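Local coordinates for PA3566 protein (Pseudomonas aeruginosa, PDB 1X7V), which is of unknown function but belongs to the antibiotic biosynthesis monooxygenase family and may, like other members, have oxidoreductase activity, at residues L41-H46 and E59-D64; T8-I13 and D93-L98. All coordinates share one frame; numbering follows the deposited sequence.

Contact 1: L41-H46 and E59-D64; sequences LQYDLH and EQWRDD
The backbone O of Gln60 is gripped by two amides of the facing strand: Leu41 N lies 2.8 Å from it, and Gln42 N donates a weaker bond at 3.4 Å. Two consecutive residues thus oppose one, a classic beta bulge in the antiparallel hairpin formed by strands 40-47 and 54-61 of this alpha-beta plait. The return bond runs from Gln60 N to Gln42 O, and with it the regular pairing resumes. On the face carrying the two glutamines, Gln60 NE2 donates to Gln42 OE1 at 2.9 Å, almost straight, with the amide planes turned 71° apart. Gln42 is extended, its CG anti to the backbone N (chi1 179°), which stands its amide up from the sheet, where OE1 meets Gln60 while NE2 binds Asp44 OD2 of its own strand at 2.8 Å. Glutamine suits this position because one amide can accept across the strands and donate along its own; Arg35 forms a salt bridge with the other oxygen of Asp44. The opposite face holds Tyr43 and Glu59 side by side and pointing the same way, with Glu59 CD 3.3 Å from Tyr43 CE1 and the ring and carboxylate planes 37° apart. Tyr43 also packs against Leu30 and Ser34 of helix 20-36, and its ring meets that of His70. Glu59 is buried, and its OE1 presents the anti lone pair to the indole N-H of Trp61. That bond, 2.8 Å from Trp61 NE1 to Glu59 OE1, lies in the indole plane and is nearly linear.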
loop_
_atom_site.group_PDB
_atom_site.type_symbol
_atom_site.label_atom_id
_atom_site.label_comp_id
_atom_site.label_asym_id
_atom_site.label_seq_id
_atom_site.Cartn_x
_atom_site.Cartn_y
_atom_site.Cartn_z
ATOM N N LEU A 41 -11.641 0.935 4.639
ATOM C CA LEU A 41 -12.739 0.672 3.714
ATOM C C LEU A 41 -12.324 -0.080 2.459
ATOM O O LEU A 41 -13.144 -0.662 1.794
ATOM C CB LEU A 41 -13.426 1.991 3.331
ATOM C CG LEU A 41 -14.024 2.701 4.511
ATOM C CD1 LEU A 41 -14.687 3.969 4.021
ATOM C CD2 LEU A 41 -14.992 1.789 5.183
ATOM N N GLN A 42 -11.049 -0.046 2.130
ATOM C CA GLN A 42 -10.539 -0.821 0.980
ATOM C C GLN A 42 -9.041 -0.939 1.185
ATOM O O GLN A 42 -8.396 -0.003 1.589
ATOM C CB GLN A 42 -10.827 -0.104 -0.348
ATOM C CG GLN A 42 -10.282 -0.895 -1.599
ATOM C CD GLN A 42 -10.531 -0.199 -2.913
ATOM O OE1 GLN A 42 -10.926 0.957 -2.940
ATOM N NE2 GLN A 42 -10.302 -0.928 -4.044
ATOM N N TYR A 43 -8.481 -2.092 0.841
ATOM C CA TYR A 43 -7.032 -2.258 0.841
ATOM C C TYR A 43 -6.736 -3.417 -0.094
ATOM O O TYR A 43 -6.827 -4.598 0.299
ATOM C CB TYR A 43 -6.462 -2.479 2.242
ATOM C CG TYR A 43 -4.970 -2.243 2.357
ATOM C CD1 TYR A 43 -4.445 -1.032 2.860
ATOM C CD2 TYR A 43 -4.077 -3.252 2.067
ATOM C CE1 TYR A 43 -3.097 -0.839 2.999
ATOM C CE2 TYR A 43 -2.721 -3.082 2.203
ATOM C CZ TYR A 43 -2.225 -1.869 2.660
ATOM O OH TYR A 43 -0.886 -1.733 2.769
ATOM N N ASP A 44 -6.447 -3.054 -1.344
ATOM C CA ASP A 44 -6.315 -4.009 -2.420
ATOM C C ASP A 44 -4.968 -3.842 -3.137
ATOM O O ASP A 44 -4.586 -2.749 -3.466
ATOM C CB ASP A 44 -7.480 -3.815 -3.430
ATOM C CG ASP A 44 -8.842 -4.245 -2.869
ATOM O OD1 ASP A 44 -8.912 -5.231 -2.056
ATOM O OD2 ASP A 44 -9.853 -3.615 -3.294
ATOM N N LEU A 45 -4.274 -4.964 -3.343
ATOM C CA LEU A 45 -2.996 -5.050 -4.024
ATOM C C LEU A 45 -3.157 -5.501 -5.477
ATOM O O LEU A 45 -3.929 -6.368 -5.782
ATOM C CB LEU A 45 -2.076 -6.050 -3.323
ATOM C CG LEU A 45 -0.683 -6.256 -3.902
ATOM C CD1 LEU A 45 0.130 -4.991 -3.949
ATOM C CD2 LEU A 45 0.037 -7.330 -3.048
ATOM N N HIS A 46 -2.404 -4.889 -6.379
ATOM C CA HIS A 46 -2.518 -5.174 -7.822
ATOM C C HIS A 46 -1.103 -5.182 -8.428
ATOM O O HIS A 46 -0.201 -4.511 -7.917
ATOM C CB HIS A 46 -3.284 -4.077 -8.576
ATOM C CG HIS A 46 -4.597 -3.704 -7.968
ATOM N ND1 HIS A 46 -4.680 -2.975 -6.801
ATOM C CD2 HIS A 46 -5.878 -3.977 -8.336
ATOM C CE1 HIS A 46 -5.961 -2.793 -6.492
ATOM N NE2 HIS A 46 -6.704 -3.384 -7.401
ATOM N N GLU A 59 -6.343 2.018 -1.609
ATOM C CA GLU A 59 -6.753 2.036 -0.212
ATOM C C GLU A 59 -7.844 3.112 -0.020
ATOM O O GLU A 59 -7.781 4.151 -0.672
ATOM C CB GLU A 59 -5.571 2.383 0.691
ATOM C CG GLU A 59 -4.298 1.581 0.478
ATOM C CD GLU A 59 -3.158 2.037 1.331
ATOM O OE1 GLU A 59 -3.398 2.724 2.361
ATOM O OE2 GLU A 59 -1.989 1.684 0.993
ATOM N N GLN A 60 -8.797 2.854 0.864
ATOM C CA GLN A 60 -9.745 3.878 1.322
ATOM C C GLN A 60 -9.740 3.856 2.851
ATOM O O GLN A 60 -9.807 2.792 3.504
ATOM C CB GLN A 60 -11.149 3.628 0.784
ATOM C CG GLN A 60 -11.323 3.778 -0.714
ATOM C CD GLN A 60 -12.755 3.628 -1.099
ATOM O OE1 GLN A 60 -13.591 4.455 -0.712
ATOM N NE2 GLN A 60 -13.086 2.529 -1.787
ATOM N N TRP A 61 -9.725 5.037 3.439
ATOM C CA TRP A 61 -9.639 5.154 4.881
ATOM C C TRP A 61 -10.727 6.115 5.302
ATOM O O TRP A 61 -10.964 7.104 4.625
ATOM C CB TRP A 61 -8.253 5.695 5.265
ATOM C CG TRP A 61 -7.156 4.722 5.046
ATOM C CD1 TRP A 61 -6.269 4.699 4.016
ATOM C CD2 TRP A 61 -6.857 3.613 5.872
ATOM N NE1 TRP A 61 -5.432 3.595 4.139
ATOM C CE2 TRP A 61 -5.784 2.908 5.271
ATOM C CE3 TRP A 61 -7.405 3.119 7.064
ATOM C CZ2 TRP A 61 -5.213 1.786 5.861
ATOM C CZ3 TRP A 61 -6.854 1.954 7.617
ATOM C CH2 TRP A 61 -5.775 1.325 7.023
ATOM N N ARG A 62 -11.398 5.832 6.403
ATOM C CA ARG A 62 -12.500 6.689 6.856
ATOM C C ARG A 62 -12.037 8.143 7.048
ATOM O O ARG A 62 -12.760 9.068 6.719
ATOM C CB ARG A 62 -13.086 6.112 8.161
ATOM C CG ARG A 62 -14.563 6.196 8.289
ATOM C CD ARG A 62 -15.044 5.616 9.642
ATOM N NE ARG A 62 -15.470 4.210 9.746
ATOM C CZ ARG A 62 -16.566 3.694 9.173
ATOM N NH1 ARG A 62 -17.296 4.423 8.325
ATOM N NH2 ARG A 62 -16.942 2.431 9.425
ATOM N N ASP A 63 -10.857 8.347 7.600
ATOM C CA ASP A 63 -10.339 9.682 7.847
ATOM C C ASP A 63 -8.839 9.603 8.016
ATOM O O ASP A 63 -8.261 8.504 8.004
ATOM C CB ASP A 63 -11.003 10.290 9.071
ATOM C CG ASP A 63 -11.032 9.358 10.299
ATOM O OD1 ASP A 63 -10.243 8.393 10.409
ATOM O OD2 ASP A 63 -11.866 9.614 11.204
ATOM N N ASP A 64 -8.205 10.761 8.191
ATOM C CA ASP A 64 -6.763 10.834 8.394
ATOM C C ASP A 64 -6.285 10.073 9.625
ATOM O O ASP A 64 -5.200 9.489 9.594
ATOM C CB ASP A 64 -6.310 12.290 8.547
ATOM C CG ASP A 64 -6.212 13.013 7.225
ATOM O OD1 ASP A 64 -6.353 12.353 6.150
ATOM O OD2 ASP A 64 -5.947 14.258 7.277
HETATM O O HOH W 1 0.188 0.577 3.246
#

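Contact 2: T8-I13 and D93-L98; sequences TLIATI and DQLYRL
Leu95 and Thr8 face each other across a hydrogen-bonded antiparallel pair, and their side chains cross at a slant, bringing Thr8 CG2 to 3.8 Å from Leu95 CD1. Leu95 holds CG between its backbone N and carbonyl carbon (chi1 42°), which brings the isobutyl group close to strand 7-15. There CD2 also meets the tip of Ile10, 3.9 Å from Ile10 CD1, again at an oblique angle, so one branched leucine bridges two residues on the same face of the neighbouring strand. Beta-branched threonine and isoleucine suit this extended backbone and offer methyl groups to the leucine. On the other face Leu9 and Gln94 run side by side in the same direction, and only the aliphatic part of the glutamine is used: its CG lies 3.7 Å from Leu9 CD1.

Between the two faces the strands are joined by paired backbone bonds, Thr8 with Leu95 and Ile10 with Asp93; the shortest include Thr8 N to Leu95 O at 2.8 Å. Polar ends are linked through water. Thr8 OG1, beside its backbone N, contacts two waters, one bound by Arg97 N and the other lying in the plane of the Arg97 guanidinium, 2.9 Å from NH2. The threonine therefore turns its methyl to the leucine and its hydroxyl to the arginine. A third water lies 2.7 Å from both Asp93 OD2 and Thr12 OG1, close to Ile10 O as well.

This pairing of the chain's first and last strands is that of a ferredoxin-like alpha-beta plait. Strand 87-96 is one of the sheet's two edge strands within this chain, while strand 7-15 is paired on its other side with strand 54-61, through Leu9 with Glu59 and Ala11 with Met57. Farther along, Ile13 packs on Leu23 and Leu27 of helix 20-36.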
loop_
_atom_site.group_PDB
_atom_site.type_symbol
_atom_site.label_atom_id
_atom_site.label_comp_id
_atom_site.label_asym_id
_atom_site.label_seq_id
_atom_site.Cartn_x
_atom_site.Cartn_y
_atom_site.Cartn_z
ATOM N N THR A 8 -9.130 8.342 -0.340
ATOM C CA THR A 8 -8.575 7.288 -1.183
ATOM C C THR A 8 -7.067 7.542 -1.306
ATOM O O THR A 8 -6.618 8.703 -1.413
ATOM C CB THR A 8 -9.285 7.234 -2.579
ATOM O OG1 THR A 8 -10.678 6.876 -2.422
ATOM C CG2 THR A 8 -8.587 6.216 -3.537
ATOM N N LEU A 9 -6.282 6.474 -1.229
ATOM C CA LEU A 9 -4.828 6.540 -1.418
ATOM C C LEU A 9 -4.505 5.539 -2.485
ATOM O O LEU A 9 -5.022 4.444 -2.457
ATOM C CB LEU A 9 -4.097 6.199 -0.114
ATOM C CG LEU A 9 -3.348 7.243 0.652
ATOM C CD1 LEU A 9 -4.338 8.147 1.351
ATOM C CD2 LEU A 9 -2.400 6.646 1.709
ATOM N N ILE A 10 -3.663 5.916 -3.446
ATOM C CA ILE A 10 -3.125 4.968 -4.405
ATOM C C ILE A 10 -1.607 5.056 -4.251
ATOM O O ILE A 10 -1.023 6.132 -4.409
ATOM C CB ILE A 10 -3.533 5.295 -5.861
ATOM C CG1 ILE A 10 -5.054 5.334 -6.033
ATOM C CG2 ILE A 10 -2.874 4.299 -6.843
ATOM C CD1 ILE A 10 -5.444 6.083 -7.302
ATOM N N ALA A 11 -1.001 3.926 -3.909
ATOM C CA ALA A 11 0.440 3.836 -3.722
ATOM C C ALA A 11 0.934 3.066 -4.932
ATOM O O ALA A 11 0.459 1.978 -5.156
ATOM C CB ALA A 11 0.774 3.092 -2.433
ATOM N N THR A 12 1.794 3.670 -5.737
ATOM C CA THR A 12 2.417 3.004 -6.882
ATOM C C THR A 12 3.850 2.691 -6.454
ATOM O O THR A 12 4.658 3.594 -6.163
ATOM C CB THR A 12 2.387 3.854 -8.134
ATOM O OG1 THR A 12 1.045 4.253 -8.464
ATOM C CG2 THR A 12 2.922 3.065 -9.294
ATOM N N ILE A 13 4.135 1.394 -6.318
ATOM C CA ILE A 13 5.390 0.915 -5.801
ATOM C C ILE A 13 6.133 0.188 -6.933
ATOM O O ILE A 13 5.578 -0.711 -7.555
ATOM C CB ILE A 13 5.151 0.013 -4.615
ATOM C CG1 ILE A 13 4.263 0.745 -3.610
ATOM C CG2 ILE A 13 6.484 -0.346 -3.972
ATOM C CD1 ILE A 13 4.312 0.242 -2.188
ATOM N N ASP A 93 -0.449 8.901 -3.918
ATOM C CA ASP A 93 -1.457 9.864 -4.342
ATOM C C ASP A 93 -2.582 9.831 -3.337
ATOM O O ASP A 93 -3.018 8.763 -2.899
ATOM C CB ASP A 93 -1.980 9.499 -5.720
ATOM C CG ASP A 93 -0.891 9.596 -6.786
ATOM O OD1 ASP A 93 -0.055 10.545 -6.735
ATOM O OD2 ASP A 93 -0.858 8.710 -7.686
ATOM N N GLN A 94 -2.999 11.023 -2.938
ATOM C CA GLN A 94 -4.121 11.192 -2.059
ATOM C C GLN A 94 -5.304 11.820 -2.769
ATOM O O GLN A 94 -5.133 12.786 -3.418
ATOM C CB GLN A 94 -3.746 12.024 -0.862
ATOM C CG GLN A 94 -2.777 11.277 0.053
ATOM C CD GLN A 94 -2.388 12.180 1.202
ATOM O OE1 GLN A 94 -3.217 12.446 2.076
ATOM N NE2 GLN A 94 -1.148 12.711 1.170
ATOM N N LEU A 95 -6.530 11.260 -2.613
ATOM C CA LEU A 95 -7.604 11.722 -3.430
ATOM C C LEU A 95 -8.949 11.453 -2.816
ATOM O O LEU A 95 -9.060 10.551 -1.978
ATOM C CB LEU A 95 -7.529 11.097 -4.821
ATOM C CG LEU A 95 -7.180 9.629 -4.957
ATOM C CD1 LEU A 95 -7.976 8.980 -6.058
ATOM C CD2 LEU A 95 -5.657 9.417 -5.250
ATOM N N TYR A 96 -9.964 12.228 -3.267
ATOM C CA TYR A 96 -11.314 12.063 -2.767
ATOM C C TYR A 96 -12.305 11.847 -3.882
ATOM O O TYR A 96 -12.257 12.559 -4.881
ATOM C CB TYR A 96 -11.720 13.322 -2.059
ATOM C CG TYR A 96 -10.977 13.539 -0.758
ATOM C CD1 TYR A 96 -10.094 14.571 -0.630
ATOM C CD2 TYR A 96 -11.187 12.705 0.341
ATOM C CE1 TYR A 96 -9.413 14.785 0.573
ATOM C CE2 TYR A 96 -10.529 12.918 1.549
ATOM C CZ TYR A 96 -9.634 13.969 1.647
ATOM O OH TYR A 96 -8.970 14.236 2.846
ATOM N N ARG A 97 -13.203 10.896 -3.688
ATOM C CA ARG A 97 -14.230 10.596 -4.676
ATOM C C ARG A 97 -15.180 11.797 -4.870
ATOM O O ARG A 97 -15.549 12.459 -3.825
ATOM C CB ARG A 97 -15.040 9.333 -4.299
ATOM C CG ARG A 97 -15.769 8.762 -5.619
ATOM C CD ARG A 97 -16.339 7.488 -5.438
ATOM N NE ARG A 97 -15.347 6.459 -5.078
ATOM C CZ ARG A 97 -15.715 5.256 -4.658
ATOM N NH1 ARG A 97 -17.007 4.960 -4.598
ATOM N NH2 ARG A 97 -14.829 4.350 -4.322
ATOM N N LEU A 98 -15.533 12.094 -6.115
ATOM C CA LEU A 98 -16.556 13.075 -6.421
ATOM C C LEU A 98 -17.874 12.324 -6.582
ATOM O O LEU A 98 -17.903 11.239 -7.131
ATOM C CB LEU A 98 -16.203 13.833 -7.707
ATOM C CG LEU A 98 -14.825 14.512 -7.740
ATOM C CD1 LEU A 98 -14.606 15.293 -9.026
ATOM C CD2 LEU A 98 -14.675 15.418 -6.539
HETATM O O HOH W 2 -12.607 8.759 -1.776
HETATM O O HOH W 3 -12.005 5.156 -4.243
HETATM O O HOH W 4 0.351 6.389 -6.939
#

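How the contacts relate
Contacts 1 and 2 are the two outer strand pairings of a single four-stranded antiparallel sheet, ordered 40-47, 54-61, 7-15, 87-96, and their centres lie 9 Å apart. Strands 54-61 and 7-15 join them: the backbone O of Glu59 is 2.8 Å from Leu9 N, a probable hydrogen bond. On the glutamine face of contact 1 the side chains continue into contact 2, with Gln60 CG packed 3.6 Å from Thr8 OG1 and Gln60 NE2 beside Arg97 NH2. In sequence the hairpin of contact 1 falls between the strands of contact 2, which pair residues near the two chain ends.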